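Local coordinates for putative uncharacterized protein (Aeropyrum pernix, PDB 3P1Z) that is uncharacterised but belongs to the tRNA-intron endonuclease family and so may take part in cleaving introns from precursor tRNA, at residues A86-D91 and Y117-L122; L47-A52 and A77-S82. One frame throughout, in Å; residues are numbered along the deposited sequence.

In the fold
The two interactions lie in series along the chain. Interaction 2 packs helix 49-57, in the SEN2-like N-terminal part, against the turn that leads from helix 68-79 into helix 83-95. That last helix carries Ala-86 to Asp-91, and interaction 1 packs it on strand 115-123 of the mixed sheet, in the catalytic-type C-terminal part. Their centres are 14 Å apart, yet they touch: Tyr-89 CE1 packs 3.5 Å from Leu-50 CB, and Tyr-89 OH probably hydrogen-bonds Glu-51 OE1. The span 69-90, predicted as one transmembrane helix, here covers most of helix 68-79, a turn and the start of helix 83-95.

Interaction 1: A86-D91 and Y117-L122; sequences ALVYFD and YEVLVL
Val-119 and Val-121, two residues apart on strand 115-123, point to the same side of the sheet and both meet a single residue of helix 83-95, Val-88. Val-119 makes the looser touch: its CG1 lies 4.5 Å from Val-88 CG1, longer than close methyl packing. Val-121 carries the contact. Its backbone is nearest the helix, CA to CA of Val-88 at 7.4 Å, and the two isopropyl groups reach toward each other tip to tip. Val-88 CG2 is the methyl that fits here, 3.7 Å from Val-121 CG1 and 4.0 Å from Val-121 CG2, so that it faces both prongs of the opposing fork. The division of labour at Val-88 follows from its first torsion: CG1 stands opposite the backbone N (chi1 -179°) and serves Val-119, while CG2, beside that N, serves Val-121. No hydrogen bond crosses, and only 104 Å² is buried over both sides, so this is a slender apolar seam, buried near the middle of the chain. The helix is held by its own bonds, such as Phe-90 N to Ala-86 O at 2.8 Å. Further along the strand, Leu-122 reaches an apolar side chain of another protein chain in the assembly. Strand 115-123 is the central strand of the mixed sheet, running antiparallel to 107-112 and parallel to 146-152. Val-88 also touches Leu-108 on the former, and Val-119 packs on Ile-148 and Ala-150 of the latter. Helix 83-95 also packs on helix 49-57, where Phe-90 meets Ala-53 and Ser-57.

Interaction 2: L47-A52 and A77-S82; sequences LEPLEA and AGLGLS
Pro-49 places CB and CG of its ring against one methyl of Leu-79: CB is 3.5 Å and CG 3.9 Å from Leu-79 CD1, and the two side chains cross at about a right angle. The second leucine of 77-82 reaches the same helix start one step further on. Leu-81 CD1 slots between Pro-49 and Leu-50, 3.8 Å from Pro-49 CB and 3.6 Å from Leu-50 CD2. That methyl also rests 3.8 Å from Pro-49 O, so it covers backbone as well as side chain. In Leu-50 the CG sits beside the backbone N (chi1 -63°); its CB bond does not aim at the turn, and it is the far end, CD2, that comes over to Leu-81, the two chains slanting across one another. The start of helix 49-57 thus packs beside the end of helix 68-79. Glu-48 is the N-cap residue of helix 49-57, with its O receiving Ala-52 N at 2.9 Å, and Pro-49 opens the first turn. In the other segment, Gly-80 closes helix 68-79 in a Schellman motif: its positive phi, 74°, swings the chain round while its N bonds back to Ala-77 O at 2.9 Å. Ser-82 then N-caps helix 83-95, its OG hydrogen-bonded to Thr-85 OG1; Leu-81 lies between the Schellman glycine and this N-cap. Leu-47 of strand 46-47 and Ala-52 of the helix pack on Val-22 of strand 21-26, and Leu-50 also touches Val-101. Glu-51, on the side turned from the contact, makes a salt bridge through OE2 with Arg-93 of helix 83-95.

Interaction 1: A86-D91 and Y117-L122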
loop_
_atom_site.group_PDB
_atom_site.type_symbol
_atom_site.label_atom_id
_atom_site.label_comp_id
_atom_site.label_asym_id
_atom_site.label_seq_id
_atom_site.Cartn_x
_atom_site.Cartn_y
_atom_site.Cartn_z
ATOM N N ALA A 86 -14.012 -21.207 -8.911
ATOM C CA ALA A 86 -15.006 -22.106 -8.321
ATOM C C ALA A 86 -15.532 -21.562 -7.003
ATOM O O ALA A 86 -16.719 -21.678 -6.687
ATOM C CB ALA A 86 -14.391 -23.473 -8.095
ATOM N N LEU A 87 -14.617 -20.997 -6.223
ATOM C CA LEU A 87 -14.963 -20.391 -4.949
ATOM C C LEU A 87 -15.851 -19.172 -5.180
ATOM O O LEU A 87 -16.914 -19.067 -4.562
ATOM C CB LEU A 87 -13.703 -20.033 -4.143
ATOM C CG LEU A 87 -12.915 -21.239 -3.609
ATOM C CD1 LEU A 87 -11.585 -20.843 -2.944
ATOM C CD2 LEU A 87 -13.792 -22.041 -2.651
ATOM N N VAL A 88 -15.435 -18.275 -6.081
ATOM C CA VAL A 88 -16.193 -17.052 -6.361
ATOM C C VAL A 88 -17.543 -17.403 -6.924
ATOM O O VAL A 88 -18.512 -16.651 -6.784
ATOM C CB VAL A 88 -15.511 -16.161 -7.416
ATOM C CG1 VAL A 88 -16.335 -14.906 -7.645
ATOM C CG2 VAL A 88 -14.102 -15.814 -6.989
ATOM N N TYR A 89 -17.570 -18.546 -7.596
ATOM C CA TYR A 89 -18.782 -19.105 -8.154
ATOM C C TYR A 89 -19.675 -19.548 -7.017
ATOM O O TYR A 89 -20.815 -19.102 -6.907
ATOM C CB TYR A 89 -18.425 -20.308 -9.012
ATOM C CG TYR A 89 -19.569 -20.889 -9.785
ATOM C CD1 TYR A 89 -19.686 -20.660 -11.146
ATOM C CD2 TYR A 89 -20.526 -21.680 -9.166
ATOM C CE1 TYR A 89 -20.729 -21.200 -11.875
ATOM C CE2 TYR A 89 -21.571 -22.223 -9.887
ATOM C CZ TYR A 89 -21.666 -21.974 -11.241
ATOM O OH TYR A 89 -22.693 -22.491 -11.984
ATOM N N PHE A 90 -19.149 -20.422 -6.166
ATOM C CA PHE A 90 -19.931 -20.935 -5.048
ATOM C C PHE A 90 -20.538 -19.778 -4.284
ATOM O O PHE A 90 -21.744 -19.743 -4.053
ATOM C CB PHE A 90 -19.076 -21.762 -4.090
ATOM C CG PHE A 90 -18.512 -23.008 -4.690
ATOM C CD1 PHE A 90 -18.945 -23.466 -5.917
ATOM C CD2 PHE A 90 -17.561 -23.742 -4.008
ATOM C CE1 PHE A 90 -18.413 -24.615 -6.467
ATOM C CE2 PHE A 90 -17.037 -24.898 -4.546
ATOM C CZ PHE A 90 -17.464 -25.336 -5.778
ATOM N N ASP A 91 -19.674 -18.845 -3.885
ATOM C CA ASP A 91 -20.080 -17.642 -3.178
ATOM C C ASP A 91 -21.250 -17.029 -3.920
ATOM O O ASP A 91 -22.295 -16.751 -3.331
ATOM C CB ASP A 91 -18.915 -16.650 -3.132
ATOM C CG ASP A 91 -19.093 -15.570 -2.068
ATOM O OD1 ASP A 91 -18.973 -15.876 -0.863
ATOM O OD2 ASP A 91 -19.334 -14.403 -2.441
ATOM N N TYR A 117 -23.511 -8.702 -15.093
ATOM C CA TYR A 117 -22.326 -8.414 -14.310
ATOM C C TYR A 117 -21.173 -9.318 -14.715
ATOM O O TYR A 117 -21.290 -10.531 -14.715
ATOM C CB TYR A 117 -22.646 -8.610 -12.835
ATOM C CG TYR A 117 -23.417 -7.472 -12.200
ATOM C CD1 TYR A 117 -22.749 -6.412 -11.611
ATOM C CD2 TYR A 117 -24.805 -7.464 -12.174
ATOM C CE1 TYR A 117 -23.433 -5.368 -11.021
ATOM C CE2 TYR A 117 -25.502 -6.428 -11.581
ATOM C CZ TYR A 117 -24.811 -5.377 -11.006
ATOM O OH TYR A 117 -25.495 -4.334 -10.416
ATOM N N GLU A 118 -20.042 -8.732 -15.056
ATOM C CA GLU A 118 -18.914 -9.527 -15.504
ATOM C C GLU A 118 -17.839 -9.512 -14.434
ATOM O O GLU A 118 -17.283 -8.461 -14.126
ATOM C CB GLU A 118 -18.363 -8.974 -16.819
ATOM C CG GLU A 118 -17.062 -9.597 -17.270
ATOM C CD GLU A 118 -16.635 -9.104 -18.640
ATOM O OE1 GLU A 118 -15.440 -8.777 -18.813
ATOM O OE2 GLU A 118 -17.501 -9.027 -19.544
ATOM N N VAL A 119 -17.544 -10.673 -13.863
ATOM C CA VAL A 119 -16.600 -10.731 -12.753
ATOM C C VAL A 119 -15.280 -11.340 -13.171
ATOM O O VAL A 119 -15.236 -12.449 -13.690
ATOM C CB VAL A 119 -17.150 -11.492 -11.522
ATOM C CG1 VAL A 119 -16.189 -11.355 -10.331
ATOM C CG2 VAL A 119 -18.547 -11.005 -11.145
ATOM N N LEU A 120 -14.200 -10.609 -12.926
ATOM C CA LEU A 120 -12.876 -11.129 -13.191
ATOM C C LEU A 120 -12.339 -11.647 -11.884
ATOM O O LEU A 120 -12.398 -10.944 -10.877
ATOM C CB LEU A 120 -11.981 -10.028 -13.738
ATOM C CG LEU A 120 -10.531 -10.392 -14.040
ATOM C CD1 LEU A 120 -10.444 -11.326 -15.225
ATOM C CD2 LEU A 120 -9.740 -9.135 -14.318
ATOM N N VAL A 121 -11.838 -12.882 -11.900
ATOM C CA VAL A 121 -11.296 -13.533 -10.707
ATOM C C VAL A 121 -9.784 -13.406 -10.699
ATOM O O VAL A 121 -9.127 -13.822 -11.635
ATOM C CB VAL A 121 -11.668 -15.035 -10.646
ATOM C CG1 VAL A 121 -11.240 -15.657 -9.318
ATOM C CG2 VAL A 121 -13.154 -15.230 -10.857
ATOM N N LEU A 122 -9.244 -12.825 -9.634
ATOM C CA LEU A 122 -7.803 -12.658 -9.487
ATOM C C LEU A 122 -7.350 -13.258 -8.170
ATOM O O LEU A 122 -8.106 -13.268 -7.209
ATOM C CB LEU A 122 -7.433 -11.174 -9.524
ATOM C CG LEU A 122 -7.970 -10.376 -10.712
ATOM C CD1 LEU A 122 -7.893 -8.882 -10.420
ATOM C CD2 LEU A 122 -7.205 -10.728 -11.957
#

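Interaction 2: L47-A52 and A77-S82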
loop_
_atom_site.group_PDB
_atom_site.type_symbol
_atom_site.label_atom_id
_atom_site.label_comp_id
_atom_site.label_asym_id
_atom_site.label_seq_id
_atom_site.Cartn_x
_atom_site.Cartn_y
_atom_site.Cartn_z
ATOM N N LEU A 47 -24.276 -31.679 -16.848
ATOM C CA LEU A 47 -24.112 -30.576 -15.899
ATOM C C LEU A 47 -22.864 -29.755 -16.229
ATOM O O LEU A 47 -21.799 -30.293 -16.586
ATOM C CB LEU A 47 -24.038 -31.087 -14.455
ATOM C CG LEU A 47 -24.376 -30.073 -13.358
ATOM C CD1 LEU A 47 -25.749 -29.473 -13.603
ATOM C CD2 LEU A 47 -24.314 -30.682 -11.959
ATOM N N GLU A 48 -23.017 -28.443 -16.110
ATOM C CA GLU A 48 -21.916 -27.507 -16.280
ATOM C C GLU A 48 -20.962 -27.595 -15.097
ATOM O O GLU A 48 -21.363 -27.345 -13.956
ATOM C CB GLU A 48 -22.453 -26.089 -16.410
ATOM C CG GLU A 48 -23.513 -25.935 -17.485
ATOM C CD GLU A 48 -23.729 -24.486 -17.860
ATOM O OE1 GLU A 48 -23.068 -23.610 -17.248
ATOM O OE2 GLU A 48 -24.550 -24.225 -18.766
ATOM N N PRO A 49 -19.689 -27.917 -15.385
ATOM C CA PRO A 49 -18.596 -28.296 -14.483
ATOM C C PRO A 49 -18.553 -27.521 -13.173
ATOM O O PRO A 49 -18.262 -28.106 -12.133
ATOM C CB PRO A 49 -17.345 -27.996 -15.313
ATOM C CG PRO A 49 -17.772 -28.190 -16.700
ATOM C CD PRO A 49 -19.203 -27.727 -16.763
ATOM N N LEU A 50 -18.811 -26.223 -13.211
ATOM C CA LEU A 50 -18.781 -25.464 -11.978
ATOM C C LEU A 50 -20.051 -25.755 -11.210
ATOM O O LEU A 50 -20.007 -26.014 -10.012
ATOM C CB LEU A 50 -18.605 -23.964 -12.235
ATOM C CG LEU A 50 -17.288 -23.561 -12.924
ATOM C CD1 LEU A 50 -17.435 -22.236 -13.626
ATOM C CD2 LEU A 50 -16.087 -23.543 -11.974
ATOM N N GLU A 51 -21.187 -25.739 -11.894
ATOM C CA GLU A 51 -22.430 -26.060 -11.216
ATOM C C GLU A 51 -22.318 -27.441 -10.564
ATOM O O GLU A 51 -22.931 -27.716 -9.532
ATOM C CB GLU A 51 -23.610 -25.989 -12.177
ATOM C CG GLU A 51 -24.931 -25.884 -11.452
ATOM C CD GLU A 51 -24.947 -24.758 -10.437
ATOM O OE1 GLU A 51 -24.249 -23.751 -10.661
ATOM O OE2 GLU A 51 -25.660 -24.877 -9.419
ATOM N N ALA A 52 -21.487 -28.284 -11.167
ATOM C CA ALA A 52 -21.320 -29.673 -10.768
ATOM C C ALA A 52 -20.409 -29.781 -9.559
ATOM O O ALA A 52 -20.618 -30.607 -8.669
ATOM C CB ALA A 52 -20.751 -30.472 -11.932
ATOM N N ALA A 77 -10.460 -30.678 -9.969
ATOM C CA ALA A 77 -9.192 -31.157 -10.482
ATOM C C ALA A 77 -9.452 -31.822 -11.824
ATOM O O ALA A 77 -8.832 -31.481 -12.836
ATOM C CB ALA A 77 -8.549 -32.135 -9.510
ATOM N N GLY A 78 -10.403 -32.752 -11.827
ATOM C CA GLY A 78 -10.609 -33.637 -12.957
ATOM C C GLY A 78 -10.737 -32.905 -14.271
ATOM O O GLY A 78 -10.045 -33.235 -15.248
ATOM N N LEU A 79 -11.611 -31.899 -14.278
ATOM C CA LEU A 79 -11.974 -31.172 -15.489
ATOM C C LEU A 79 -11.012 -30.022 -15.771
ATOM O O LEU A 79 -11.137 -29.326 -16.779
ATOM C CB LEU A 79 -13.418 -30.661 -15.380
ATOM C CG LEU A 79 -14.482 -31.762 -15.238
ATOM C CD1 LEU A 79 -15.884 -31.196 -15.085
ATOM C CD2 LEU A 79 -14.438 -32.708 -16.426
ATOM N N GLY A 80 -10.042 -29.833 -14.881
ATOM C CA GLY A 80 -9.074 -28.763 -15.032
ATOM C C GLY A 80 -9.625 -27.383 -14.725
ATOM O O GLY A 80 -9.261 -26.413 -15.375
ATOM N N LEU A 81 -10.504 -27.284 -13.736
ATOM C CA LEU A 81 -11.030 -25.985 -13.319
ATOM C C LEU A 81 -10.033 -25.195 -12.469
ATOM O O LEU A 81 -8.930 -25.664 -12.195
ATOM C CB LEU A 81 -12.345 -26.150 -12.557
ATOM C CG LEU A 81 -13.410 -26.854 -13.392
ATOM C CD1 LEU A 81 -14.774 -26.847 -12.702
ATOM C CD2 LEU A 81 -13.474 -26.197 -14.760
ATOM N N SER A 82 -10.428 -23.984 -12.077
ATOM C CA SER A 82 -9.615 -23.144 -11.200
ATOM C C SER A 82 -10.253 -22.989 -9.827
ATOM O O SER A 82 -11.364 -22.448 -9.700
ATOM C CB SER A 82 -9.398 -21.751 -11.795
ATOM O OG SER A 82 -9.171 -20.806 -10.755
#